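Local structure of UPF0053 protein HI_0107 (Haemophilus influenzae, 3LAE) at residues 21-26 with 30-35; 36-41 with 74-79; 40-45 with 61-66; 44-49 with 54-59. The protein is a membrane protein of unknown function, described here by its C-terminal transporter-associated (CorC/HlyC) domain, that may bind flavin adenine dinucleotide. All coordinates share one frame; numbering follows the deposited sequence. Where two conformers were deposited one is given.

Contact 1 of 4, residues 21-26 with 30-35; sequences DLNKMF and LDTEDA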
loop_
_atom_site.group_PDB
_atom_site.type_symbol
_atom_site.label_atom_id
_atom_site.label_comp_id
_atom_site.label_asym_id
_atom_site.label_seq_id
_atom_site.Cartn_x
_atom_site.Cartn_y
_atom_site.Cartn_z
ATOM N N ASP A 21 -3.493 -11.189 -0.809
ATOM C CA ASP A 21 -4.818 -10.807 -1.315
ATOM C C ASP A 21 -4.722 -9.769 -2.435
ATOM O O ASP A 21 -5.378 -9.900 -3.464
ATOM C CB ASP A 21 -5.695 -10.235 -0.193
ATOM C CG ASP A 21 -6.173 -11.289 0.792
ATOM O OD1 ASP A 21 -6.004 -12.497 0.528
ATOM O OD2 ASP A 21 -6.733 -10.897 1.840
ATOM N N LEU A 22 -3.913 -8.733 -2.224
ATOM C CA LEU A 22 -3.721 -7.688 -3.231
ATOM C C LEU A 22 -3.153 -8.256 -4.525
ATOM O O LEU A 22 -3.620 -7.935 -5.617
ATOM C CB LEU A 22 -2.777 -6.607 -2.702
ATOM C CG LEU A 22 -3.307 -5.729 -1.579
ATOM C CD1 LEU A 22 -2.198 -4.820 -1.086
ATOM C CD2 LEU A 22 -4.491 -4.893 -2.065
ATOM N N ASN A 23 -2.135 -9.100 -4.406
ATOM C CA ASN A 23 -1.533 -9.708 -5.592
ATOM C C ASN A 23 -2.539 -10.520 -6.406
ATOM O O ASN A 23 -2.612 -10.401 -7.641
ATOM C CB ASN A 23 -0.329 -10.572 -5.204
ATOM C CG ASN A 23 0.908 -9.749 -4.919
ATOM O OD1 ASN A 23 0.940 -8.550 -5.183
ATOM N ND2 ASN A 23 1.939 -10.393 -4.382
ATOM N N LYS A 24 -3.324 -11.338 -5.715
ATOM C CA LYS A 24 -4.286 -12.197 -6.393
ATOM C C LYS A 24 -5.412 -11.403 -7.038
ATOM O O LYS A 24 -5.865 -11.735 -8.132
ATOM C CB LYS A 24 -4.867 -13.235 -5.429
ATOM C CG LYS A 24 -6.047 -14.002 -6.018
ATOM C CD LYS A 24 -6.154 -15.412 -5.464
ATOM C CE LYS A 24 -7.229 -16.204 -6.212
ATOM N NZ LYS A 24 -7.213 -17.656 -5.867
HETATM N N MSE A 25 -5.866 -10.350 -6.366
HETATM C CA MSE A 25 -6.996 -9.604 -6.889
HETATM C C MSE A 25 -6.640 -8.653 -8.017
HETATM O O MSE A 25 -7.381 -8.554 -9.001
HETATM C CB MSE A 25 -7.696 -8.866 -5.764
HETATM C CG MSE A 25 -8.381 -9.810 -4.833
HETATM SE SE MSE A 25 -8.991 -8.862 -3.289
HETATM C CE MSE A 25 -10.027 -7.469 -4.166
ATOM N N PHE A 26 -5.507 -7.975 -7.897
ATOM C CA PHE A 26 -5.131 -6.944 -8.865
ATOM C C PHE A 26 -4.002 -7.320 -9.824
ATOM O O PHE A 26 -3.602 -6.502 -10.651
ATOM C CB PHE A 26 -4.737 -5.662 -8.123
ATOM C CG PHE A 26 -5.790 -5.159 -7.185
ATOM C CD1 PHE A 26 -7.115 -5.085 -7.584
ATOM C CD2 PHE A 26 -5.461 -4.748 -5.912
ATOM C CE1 PHE A 26 -8.089 -4.626 -6.719
ATOM C CE2 PHE A 26 -6.428 -4.283 -5.046
ATOM C CZ PHE A 26 -7.746 -4.222 -5.449
ATOM N N LEU A 30 3.692 -7.550 -5.518
ATOM C CA LEU A 30 4.273 -7.142 -4.257
ATOM C C LEU A 30 5.038 -8.310 -3.658
ATOM O O LEU A 30 4.605 -9.460 -3.752
ATOM C CB LEU A 30 3.175 -6.675 -3.305
ATOM C CG LEU A 30 2.318 -5.577 -3.941
ATOM C CD1 LEU A 30 1.248 -5.091 -3.002
ATOM C CD2 LEU A 30 3.235 -4.437 -4.376
ATOM N N ASP A 31 6.188 -8.004 -3.070
ATOM C CA ASP A 31 7.031 -9.009 -2.421
ATOM C C ASP A 31 6.362 -9.492 -1.140
ATOM O O ASP A 31 6.119 -8.706 -0.231
ATOM C CB ASP A 31 8.380 -8.374 -2.097
ATOM C CG ASP A 31 9.414 -9.373 -1.602
ATOM O OD1 ASP A 31 9.068 -10.523 -1.255
ATOM O OD2 ASP A 31 10.597 -8.987 -1.563
ATOM N N THR A 32 6.058 -10.781 -1.072
ATOM C CA THR A 32 5.350 -11.331 0.083
ATOM C C THR A 32 6.246 -12.156 1.000
ATOM O O THR A 32 5.776 -12.772 1.954
ATOM C CB THR A 32 4.187 -12.238 -0.354
ATOM O OG1 THR A 32 4.709 -13.337 -1.104
ATOM C CG2 THR A 32 3.199 -11.475 -1.220
ATOM N N GLU A 33 7.537 -12.167 0.717
ATOM C CA GLU A 33 8.486 -12.992 1.464
ATOM C C GLU A 33 8.621 -12.595 2.930
ATOM O O GLU A 33 8.687 -13.447 3.816
ATOM C CB GLU A 33 9.855 -12.926 0.790
ATOM C CG GLU A 33 10.934 -13.782 1.425
ATOM C CD GLU A 33 12.276 -13.567 0.752
ATOM O OE1 GLU A 33 13.276 -13.359 1.465
ATOM O OE2 GLU A 33 12.324 -13.578 -0.496
ATOM N N ASP A 34 8.684 -11.294 3.186
ATOM C CA ASP A 34 9.003 -10.839 4.545
ATOM C C ASP A 34 7.903 -10.048 5.235
ATOM O O ASP A 34 7.858 -9.984 6.457
ATOM C CB ASP A 34 10.294 -10.034 4.530
ATOM C CG ASP A 34 11.479 -10.870 4.117
ATOM O OD1 ASP A 34 11.974 -11.641 4.960
ATOM O OD2 ASP A 34 11.909 -10.772 2.945
ATOM N N ALA A 35 7.021 -9.451 4.447
ATOM C CA ALA A 35 5.919 -8.675 4.986
ATOM C C ALA A 35 4.600 -9.393 4.745
ATOM O O ALA A 35 4.483 -10.197 3.815
ATOM C CB ALA A 35 5.877 -7.319 4.314
#
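The carboxamide of Asn23 is the flat group that joins the two segments, and its rim makes both polar bonds to Leu30. At the amino end, ND2 donates to Leu30 O at 2.9 Å, nearly straight at 164°. That acceptor lies in the amide plane, and ND2 lies in the plane of the Leu30 carbonyl, on a lone pair. At the oxygen end, Asn23 OD1 accepts from Leu30 N, also at 2.9 Å, but here the donor is tilted 21° from the plane of the side-chain carbonyl. Thr32 CG2 comes up beside ND2 at 3.6 Å, and Leu30 CB lies 3.5 Å from OD1. With CG anti to the carbonyl carbon (chi1 -78°), the amide is carried off helix 19-26 toward the returning chain. Leu22, the residue before Asn23, adds an apolar touch: its CD1 lies 4.0 Å from Leu30 CD1, toward the buried side, where Leu30 also meets Leu41 of helix 38-45. Farther along, Asp31 OD1 accepts from Glu33 N in an Asx turn within the loop before helix 38-45. Chemically, Asn23 imitates a backbone peptide. Its donor and acceptor satisfy the C=O and N-H of a single residue, and this pairing fixes which end of the amide is oxygen, holds the group against rotation and ties the loop after the helix back to it.

Contact 2 of 4, residues 36-41 with 74-79; sequences RTFNGL and KQAKVV. With PO4 (phosphate ion), chain C.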
loop_
_atom_site.group_PDB
_atom_site.type_symbol
_atom_site.label_atom_id
_atom_site.label_comp_id
_atom_site.label_asym_id
_atom_site.label_seq_id
_atom_site.Cartn_x
_atom_site.Cartn_y
_atom_site.Cartn_z
ATOM N N ARG A 36 3.613 -9.099 5.585
ATOM C CA ARG A 36 2.285 -9.668 5.411
ATOM C C ARG A 36 1.292 -8.647 4.843
ATOM O O ARG A 36 0.402 -8.998 4.073
ATOM C CB ARG A 36 1.751 -10.187 6.743
ATOM C CG ARG A 36 0.469 -10.982 6.603
ATOM C CD ARG A 36 -0.071 -11.417 7.960
ATOM N NE ARG A 36 0.988 -11.887 8.837
ATOM C CZ ARG A 36 1.514 -13.103 8.769
ATOM N NH1 ARG A 36 1.071 -13.959 7.861
ATOM N NH2 ARG A 36 2.486 -13.457 9.603
ATOM N N THR A 37 1.436 -7.390 5.247
ATOM C CA THR A 37 0.478 -6.344 4.873
ATOM C C THR A 37 1.155 -5.237 4.078
ATOM O O THR A 37 2.382 -5.125 4.037
ATOM C CB THR A 37 -0.105 -5.665 6.119
ATOM O OG1 THR A 37 0.982 -5.081 6.848
ATOM C CG2 THR A 37 -0.846 -6.656 6.993
ATOM N N PHE A 38 0.336 -4.397 3.454
ATOM C CA PHE A 38 0.837 -3.251 2.713
ATOM C C PHE A 38 1.627 -2.304 3.620
ATOM O O PHE A 38 2.710 -1.839 3.259
ATOM C CB PHE A 38 -0.349 -2.530 2.054
ATOM C CG PHE A 38 0.040 -1.605 0.938
ATOM C CD1 PHE A 38 0.871 -2.041 -0.081
ATOM C CD2 PHE A 38 -0.451 -0.322 0.888
ATOM C CE1 PHE A 38 1.233 -1.206 -1.107
ATOM C CE2 PHE A 38 -0.098 0.522 -0.150
ATOM C CZ PHE A 38 0.747 0.072 -1.148
ATOM N N ASN A 39 1.087 -2.038 4.805
ATOM C CA ASN A 39 1.807 -1.294 5.830
ATOM C C ASN A 39 3.177 -1.920 6.096
ATOM O O ASN A 39 4.191 -1.232 6.098
ATOM C CB ASN A 39 0.979 -1.233 7.118
ATOM C CG ASN A 39 1.753 -0.649 8.284
ATOM O OD1 ASN A 39 2.214 0.496 8.228
ATOM N ND2 ASN A 39 1.920 -1.445 9.343
ATOM N N GLY A 40 3.213 -3.229 6.334
ATOM C CA GLY A 40 4.484 -3.890 6.612
ATOM C C GLY A 40 5.488 -3.737 5.470
ATOM O O GLY A 40 6.674 -3.476 5.680
ATOM N N LEU A 41 5.022 -3.907 4.244
ATOM C CA LEU A 41 5.898 -3.766 3.079
ATOM C C LEU A 41 6.504 -2.362 3.006
ATOM O O LEU A 41 7.698 -2.197 2.753
ATOM C CB LEU A 41 5.106 -4.052 1.803
ATOM C CG LEU A 41 5.866 -3.995 0.484
ATOM C CD1 LEU A 41 6.834 -5.155 0.432
ATOM C CD2 LEU A 41 4.898 -4.007 -0.694
ATOM N N LYS A 74 -1.971 4.059 7.381
ATOM C CA LYS A 74 -3.399 3.745 7.443
ATOM C C LYS A 74 -4.040 3.692 6.061
ATOM O O LYS A 74 -4.860 2.819 5.781
ATOM C CB LYS A 74 -4.137 4.752 8.331
ATOM C CG LYS A 74 -3.755 4.655 9.792
ATOM C CD LYS A 74 -4.299 3.379 10.397
ATOM C CE LYS A 74 -3.982 3.299 11.884
ATOM N NZ LYS A 74 -4.487 2.028 12.477
ATOM N N GLN A 75 -3.683 4.632 5.195
ATOM C CA GLN A 75 -4.236 4.666 3.838
ATOM C C GLN A 75 -3.187 5.164 2.869
ATOM O O GLN A 75 -2.428 6.097 3.176
ATOM C CB GLN A 75 -5.478 5.581 3.755
ATOM C CG GLN A 75 -6.682 5.073 4.574
ATOM C CD GLN A 75 -7.988 5.789 4.270
ATOM O OE1 GLN A 75 -8.156 6.393 3.213
ATOM N NE2 GLN A 75 -8.929 5.709 5.205
ATOM N N ALA A 76 -3.156 4.563 1.686
ATOM C CA ALA A 76 -2.261 4.999 0.626
ATOM C C ALA A 76 -2.960 4.954 -0.727
ATOM O O ALA A 76 -3.770 4.069 -0.991
ATOM C CB ALA A 76 -0.998 4.122 0.592
ATOM N N LYS A 77 -2.624 5.903 -1.587
ATOM C CA LYS A 77 -3.066 5.905 -2.975
ATOM C C LYS A 77 -2.057 5.114 -3.780
ATOM O O LYS A 77 -0.837 5.237 -3.562
ATOM C CB LYS A 77 -3.110 7.350 -3.477
ATOM C CG LYS A 77 -3.241 7.498 -4.956
ATOM C CD LYS A 77 -3.151 8.988 -5.334
ATOM C CE LYS A 77 -2.939 9.182 -6.818
ATOM N NZ LYS A 77 -2.804 10.643 -7.140
ATOM N N VAL A 78 -2.552 4.308 -4.715
ATOM C CA VAL A 78 -1.694 3.442 -5.514
ATOM C C VAL A 78 -2.011 3.541 -6.998
ATOM O O VAL A 78 -3.180 3.491 -7.399
ATOM C CB VAL A 78 -1.875 1.966 -5.086
ATOM C CG1 VAL A 78 -1.061 1.032 -5.972
ATOM C CG2 VAL A 78 -1.471 1.804 -3.640
ATOM N N VAL A 79 -0.975 3.727 -7.805
ATOM C CA VAL A 79 -1.073 3.653 -9.257
ATOM C C VAL A 79 -0.053 2.631 -9.761
ATOM O O VAL A 79 1.040 2.531 -9.205
ATOM C CB VAL A 79 -0.750 5.016 -9.903
ATOM C CG1 VAL A 79 -0.793 4.907 -11.412
ATOM C CG2 VAL A 79 -1.708 6.092 -9.407
HETATM P P PO4 C . -1.052 -14.593 4.725
HETATM O O1 PO4 C . -1.709 -13.870 5.875
HETATM O O2 PO4 C . -2.040 -15.562 4.116
HETATM O O3 PO4 C . -0.577 -13.630 3.676
HETATM O O4 PO4 C . 0.133 -15.376 5.223
#
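Phe38, the first residue of helix 38-45, reaches toward strand 72-80 and meets it at two small side chains. Followed from its start, this part of the strand begins with a classic beta bulge: Lys74 and Gln75 both face Glu67 on the neighbouring strand 61-69. Ala76 then turns its methyl toward the helix, and CB lies 3.8 Å from Phe38 CE2, at the edge of the ring and near its plane. Lys77 points the other way, as strand alternation requires. Val78 comes back to the helix side and places CG2 3.8 Å from Phe38 CZ, approaching the ring obliquely. The ring is delivered there by its first torsion, CG anti to the backbone N (chi1 -162°), and Ile63 touches it as well. Directly before Phe38, Thr37 is the N-cap: its OG1 accepts from Gly40 N at 2.9 Å. Phe38 thus packs the first turn of the helix, just after its cap, onto the antiparallel sheet. A phosphate, probably from the crystallisation liquor, lies at the edge of the Arg36 guanidinium. NH1 is 3.1 Å from O4 and makes a weak bond to O1 at 3.4 Å, while Asn18 supplies a second partner. The chemistry divides sharply: between helix and strand there is only apolar carbon contact without a hydrogen bond, whereas polar groups serve the helix cap and the anion at the surface.

Contact 3 of 4, residues 40-45 with 61-66; sequences GLILEH and LLITIL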
loop_
_atom_site.group_PDB
_atom_site.type_symbol
_atom_site.label_atom_id
_atom_site.label_comp_id
_atom_site.label_asym_id
_atom_site.label_seq_id
_atom_site.Cartn_x
_atom_site.Cartn_y
_atom_site.Cartn_z
ATOM N N GLY A 40 3.213 -3.229 6.334
ATOM C CA GLY A 40 4.484 -3.890 6.612
ATOM C C GLY A 40 5.488 -3.737 5.470
ATOM O O GLY A 40 6.674 -3.476 5.680
ATOM N N LEU A 41 5.022 -3.907 4.244
ATOM C CA LEU A 41 5.898 -3.766 3.079
ATOM C C LEU A 41 6.504 -2.362 3.006
ATOM O O LEU A 41 7.698 -2.197 2.753
ATOM C CB LEU A 41 5.106 -4.052 1.803
ATOM C CG LEU A 41 5.866 -3.995 0.484
ATOM C CD1 LEU A 41 6.834 -5.155 0.432
ATOM C CD2 LEU A 41 4.898 -4.007 -0.694
ATOM N N ILE A 42 5.678 -1.343 3.213
ATOM C CA ILE A 42 6.172 0.024 3.164
ATOM C C ILE A 42 7.160 0.287 4.303
ATOM O O ILE A 42 8.242 0.851 4.082
ATOM C CB ILE A 42 5.017 1.050 3.185
ATOM C CG1 ILE A 42 4.144 0.894 1.932
ATOM C CG2 ILE A 42 5.562 2.474 3.266
ATOM C CD1 ILE A 42 2.794 1.614 2.027
ATOM N N LEU A 43 6.812 -0.133 5.515
ATOM C CA LEU A 43 7.696 0.101 6.658
ATOM C C LEU A 43 9.033 -0.609 6.505
ATOM O O LEU A 43 10.071 -0.078 6.903
ATOM C CB LEU A 43 7.027 -0.322 7.964
ATOM C CG LEU A 43 5.828 0.503 8.420
ATOM C CD1 LEU A 43 5.218 -0.112 9.679
ATOM C CD2 LEU A 43 6.239 1.939 8.657
ATOM N N GLU A 44 9.028 -1.803 5.916
ATOM C CA GLU A 44 10.276 -2.556 5.778
ATOM C C GLU A 44 11.221 -1.869 4.813
ATOM O O GLU A 44 12.436 -2.050 4.885
ATOM C CB GLU A 44 10.012 -3.997 5.338
ATOM C CG GLU A 44 9.337 -4.812 6.417
ATOM C CD GLU A 44 9.089 -6.253 6.028
ATOM O OE1 GLU A 44 9.673 -6.713 5.026
ATOM O OE2 GLU A 44 8.305 -6.923 6.736
ATOM N N HIS A 45 10.664 -1.069 3.914
ATOM C CA HIS A 45 11.474 -0.414 2.891
ATOM C C HIS A 45 11.970 0.962 3.309
ATOM O O HIS A 45 13.020 1.410 2.852
ATOM C CB HIS A 45 10.705 -0.319 1.573
ATOM C CG HIS A 45 10.631 -1.614 0.827
ATOM N ND1 HIS A 45 9.898 -2.691 1.276
ATOM C CD2 HIS A 45 11.196 -2.004 -0.340
ATOM C CE1 HIS A 45 10.013 -3.690 0.419
ATOM N NE2 HIS A 45 10.796 -3.298 -0.571
ATOM N N LEU A 61 4.668 -0.346 -8.126
ATOM C CA LEU A 61 3.611 0.586 -7.751
ATOM C C LEU A 61 4.153 1.968 -7.403
ATOM O O LEU A 61 5.206 2.090 -6.778
ATOM C CB LEU A 61 2.841 0.059 -6.550
ATOM C CG LEU A 61 2.173 -1.318 -6.664
ATOM C CD1 LEU A 61 1.428 -1.604 -5.376
ATOM C CD2 LEU A 61 1.240 -1.373 -7.873
ATOM N N LEU A 62 3.408 2.995 -7.802
ATOM C CA LEU A 62 3.684 4.367 -7.400
ATOM C C LEU A 62 2.694 4.717 -6.302
ATOM O O LEU A 62 1.471 4.753 -6.518
ATOM C CB LEU A 62 3.507 5.294 -8.598
ATOM C CG LEU A 62 3.690 6.793 -8.355
ATOM C CD1 LEU A 62 5.121 7.083 -7.927
ATOM C CD2 LEU A 62 3.348 7.543 -9.624
ATOM N N ILE A 63 3.225 4.966 -5.114
ATOM C CA ILE A 63 2.423 5.026 -3.910
ATOM C C ILE A 63 2.501 6.409 -3.289
ATOM O O ILE A 63 3.584 6.985 -3.183
ATOM C CB ILE A 63 2.966 4.006 -2.885
ATOM C CG1 ILE A 63 2.885 2.584 -3.448
ATOM C CG2 ILE A 63 2.220 4.114 -1.570
ATOM C CD1 ILE A 63 3.741 1.574 -2.666
ATOM N N THR A 64 1.355 6.941 -2.880
ATOM C CA THR A 64 1.298 8.203 -2.156
ATOM C C THR A 64 0.703 7.924 -0.788
ATOM O O THR A 64 -0.417 7.411 -0.680
ATOM C CB THR A 64 0.423 9.247 -2.893
ATOM O OG1 THR A 64 0.941 9.445 -4.219
ATOM C CG2 THR A 64 0.434 10.593 -2.154
ATOM N N ILE A 65 1.436 8.245 0.267
ATOM C CA ILE A 65 0.937 8.054 1.625
ATOM C C ILE A 65 -0.130 9.107 1.928
ATOM O O ILE A 65 0.150 10.310 1.895
ATOM C CB ILE A 65 2.079 8.151 2.661
ATOM C CG1 ILE A 65 3.219 7.208 2.274
ATOM C CG2 ILE A 65 1.568 7.825 4.051
ATOM C CD1 ILE A 65 2.798 5.754 2.210
ATOM N N LEU A 66 -1.350 8.663 2.233
ATOM C CA LEU A 66 -2.449 9.590 2.508
ATOM C C LEU A 66 -2.718 9.819 3.999
ATOM O O LEU A 66 -3.070 10.930 4.411
ATOM C CB LEU A 66 -3.745 9.108 1.849
ATOM C CG LEU A 66 -3.765 8.925 0.346
ATOM C CD1 LEU A 66 -5.151 8.477 -0.094
ATOM C CD2 LEU A 66 -3.359 10.233 -0.361
#
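Apolar contact between Ile42 and two isoleucines of strand 61-69 is all that crosses directly from helix to strand here. Ile42 CD1 meets Ile65 CD1 at 4.1 Å, the two side chains reaching toward each other tip to tip. The same methyl lies 4.4 Å from Ile63 CG2, so one helix residue spans two successive inward-facing positions of the strand. Ile42 sends its longer branch toward them, CG1 anti to the carbonyl carbon (chi1 -63°) and the chain extended beyond it, whereas Ile65 is bent at its second torsion (chi2 -60°). Ile42 and Ile65 were each deposited in two conformers, so the methyl-to-methyl distance holds for one of the modelled states.

This is the interface of an alpha+beta fold: helix 38-45 lies over one face of an antiparallel sheet, and the nearest CA atoms, those of Ile42 and Ile63, are 9.4 Å apart. Ile73 of strand 72-80 touches Ile42 as well, so the helix side chain sits over more than one strand.

The hydrogen bonds stay on their own sides of this interface. In the sheet, the backbone of Ile63 pairs with Cys56 and that of Ile65 with Thr54. In the helix, Glu44 N donates to Gly40 O at 2.9 Å. At the end of the segment the side chain of His45 folds back along the helix, and ND1 donates to Leu41 O at 2.7 Å, a bond bent to 140°. The same carbonyl receives a weak bond from His45 N at 3.4 Å, while that N lies 3.1 Å from its other acceptor, Ile42 O.

Contact 4 of 4, residues 44-49 with 54-59; sequences EHLEEI and TICEID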
loop_
_atom_site.group_PDB
_atom_site.type_symbol
_atom_site.label_atom_id
_atom_site.label_comp_id
_atom_site.label_asym_id
_atom_site.label_seq_id
_atom_site.Cartn_x
_atom_site.Cartn_y
_atom_site.Cartn_z
ATOM N N GLU A 44 9.028 -1.803 5.916
ATOM C CA GLU A 44 10.276 -2.556 5.778
ATOM C C GLU A 44 11.221 -1.869 4.813
ATOM O O GLU A 44 12.436 -2.050 4.885
ATOM C CB GLU A 44 10.012 -3.997 5.338
ATOM C CG GLU A 44 9.337 -4.812 6.417
ATOM C CD GLU A 44 9.089 -6.253 6.028
ATOM O OE1 GLU A 44 9.673 -6.713 5.026
ATOM O OE2 GLU A 44 8.305 -6.923 6.736
ATOM N N HIS A 45 10.664 -1.069 3.914
ATOM C CA HIS A 45 11.474 -0.414 2.891
ATOM C C HIS A 45 11.970 0.962 3.309
ATOM O O HIS A 45 13.020 1.410 2.852
ATOM C CB HIS A 45 10.705 -0.319 1.573
ATOM C CG HIS A 45 10.631 -1.614 0.827
ATOM N ND1 HIS A 45 9.898 -2.691 1.276
ATOM C CD2 HIS A 45 11.196 -2.004 -0.340
ATOM C CE1 HIS A 45 10.013 -3.690 0.419
ATOM N NE2 HIS A 45 10.796 -3.298 -0.571
ATOM N N LEU A 46 11.226 1.626 4.184
ATOM C CA LEU A 46 11.594 2.975 4.590
ATOM C C LEU A 46 12.436 3.002 5.862
ATOM O O LEU A 46 12.224 2.219 6.786
ATOM C CB LEU A 46 10.352 3.854 4.730
ATOM C CG LEU A 46 9.646 4.090 3.394
ATOM C CD1 LEU A 46 8.641 5.214 3.520
ATOM C CD2 LEU A 46 10.666 4.407 2.308
ATOM N N GLU A 47 13.407 3.909 5.889
ATOM C CA GLU A 47 14.271 4.061 7.051
ATOM C C GLU A 47 13.788 5.225 7.914
ATOM O O GLU A 47 14.586 5.992 8.463
ATOM C CB GLU A 47 15.728 4.254 6.625
ATOM C CG GLU A 47 15.940 5.362 5.609
ATOM C CD GLU A 47 17.401 5.540 5.252
ATOM O OE1 GLU A 47 18.240 4.776 5.783
ATOM O OE2 GLU A 47 17.711 6.440 4.443
ATOM N N GLU A 48 12.466 5.338 8.015
ATOM C CA GLU A 48 11.795 6.338 8.838
ATOM C C GLU A 48 10.297 6.264 8.555
ATOM O O GLU A 48 9.892 6.130 7.404
ATOM C CB GLU A 48 12.341 7.746 8.561
ATOM C CG GLU A 48 12.596 8.065 7.088
ATOM C CD GLU A 48 11.342 8.483 6.347
ATOM O OE1 GLU A 48 10.931 7.759 5.414
ATOM O OE2 GLU A 48 10.768 9.537 6.699
ATOM N N ILE A 49 9.476 6.316 9.603
ATOM C CA ILE A 49 8.026 6.332 9.419
ATOM C C ILE A 49 7.656 7.528 8.549
ATOM O O ILE A 49 7.881 8.675 8.927
ATOM C CB ILE A 49 7.271 6.388 10.759
ATOM C CG1 ILE A 49 5.783 6.657 10.521
ATOM C CG2 ILE A 49 7.873 7.452 11.668
ATOM C CD1 ILE A 49 5.076 5.565 9.758
ATOM N N THR A 54 4.146 11.715 1.202
ATOM C CA THR A 54 5.305 11.043 0.609
ATOM C C THR A 54 4.899 10.217 -0.604
ATOM O O THR A 54 3.924 9.474 -0.535
ATOM C CB THR A 54 5.974 10.073 1.612
ATOM O OG1 THR A 54 6.408 10.794 2.771
ATOM C CG2 THR A 54 7.171 9.356 0.966
ATOM N N ILE A 55 5.654 10.329 -1.694
ATOM C CA ILE A 55 5.440 9.540 -2.893
ATOM C C ILE A 55 6.661 8.664 -3.064
ATOM O O ILE A 55 7.800 9.145 -3.025
ATOM C CB ILE A 55 5.266 10.432 -4.136
ATOM C CG1 ILE A 55 3.989 11.263 -4.017
ATOM C CG2 ILE A 55 5.233 9.594 -5.415
ATOM C CD1 ILE A 55 3.897 12.369 -5.054
ATOM N N CYS A 56 6.430 7.373 -3.241
ATOM C CA CYS A 56 7.504 6.394 -3.345
ATOM C C CYS A 56 7.145 5.342 -4.380
ATOM O O CYS A 56 5.971 5.152 -4.692
ATOM C CB CYS A 56 7.728 5.702 -1.998
ATOM S SG CYS A 56 8.613 6.670 -0.750
ATOM N N GLU A 57 8.148 4.635 -4.871
ATOM C CA GLU A 57 7.933 3.523 -5.781
ATOM C C GLU A 57 8.361 2.224 -5.093
ATOM O O GLU A 57 9.473 2.141 -4.569
ATOM C CB GLU A 57 8.725 3.738 -7.084
ATOM C CG GLU A 57 8.170 4.850 -8.000
ATOM C CD GLU A 57 8.895 6.193 -7.867
ATOM O OE1 GLU A 57 10.140 6.205 -7.761
ATOM O OE2 GLU A 57 8.219 7.250 -7.893
ATOM N N ILE A 58 7.483 1.227 -5.105
ATOM C CA ILE A 58 7.798 -0.085 -4.546
ATOM C C ILE A 58 7.161 -1.168 -5.395
ATOM O O ILE A 58 5.946 -1.152 -5.618
ATOM C CB ILE A 58 7.269 -0.258 -3.100
ATOM C CG1 ILE A 58 7.857 0.794 -2.159
ATOM C CG2 ILE A 58 7.606 -1.648 -2.578
ATOM C CD1 ILE A 58 7.334 0.695 -0.741
ATOM N N ASP A 59 7.977 -2.102 -5.876
ATOM C CA ASP A 59 7.461 -3.317 -6.503
ATOM C C ASP A 59 6.434 -3.052 -7.599
ATOM O O ASP A 59 5.387 -3.699 -7.643
ATOM C CB ASP A 59 6.837 -4.239 -5.453
ATOM C CG ASP A 59 7.851 -4.764 -4.464
ATOM O OD1 ASP A 59 7.427 -5.313 -3.432
ATOM O OD2 ASP A 59 9.071 -4.620 -4.708
#
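His45 and Leu46 lean over Ile58 and Cys56 of strand 55-58, an outermost strand of the antiparallel sheet in this alpha+beta domain. The closer-packed part lies at Ile58, a buried residue covered by a histidine that is itself on the surface. Ile58 CG2 sits over one face of the imidazole of His45 in a CH-pi contact, 4.2 Å from the ring centroid and 14° off the ring normal, shifted a little toward the rim. Leu41 also packs on Ile58, so CG2 is met by the ring from one direction and by a leucine methyl from another. ND1 of the ring is already engaged with Leu41 O, which restrains its rotation and leaves its flat face turned to the methyl. The second meeting point is looser: Leu46 CD2 lies 4.3 Å from Cys56 SG, a single apolar touch between two residues that were each deposited in two conformers, so the distance holds for one state. Past Leu46 the chain turns out to the surface. The strand's other end turns at Asp59, whose OD1 is hydrogen-bonded to Asp31 N. Its second oxygen, OD2, remains 4.7 Å from His45 NE2, near enough perhaps to influence the ring electrostatically but not in contact; the ring atom closest to the strand is NE2 itself, 4.1 Å from Ile58 CG2.

From the N terminus, contact 1 closes first, a short loop that folds the chain after helix 19-26 back onto that helix, and it is finished before the others begin. Contacts 2, 3 and 4 all start from helix 38-45 or its end and reach the same antiparallel sheet. Contact 4 closes the shortest of these loops, at strand 55-58; contact 3 returns one strand later, at 61-69, and contact 2 last, at 72-80, so its span encloses that of contact 4. The centres of contacts 2 and 3 are about 5 Å apart, as are those of 3 and 4. Leu30 and Asp31 join contact 1 to this helix-sheet layer through Leu41, Leu61 and Asp59.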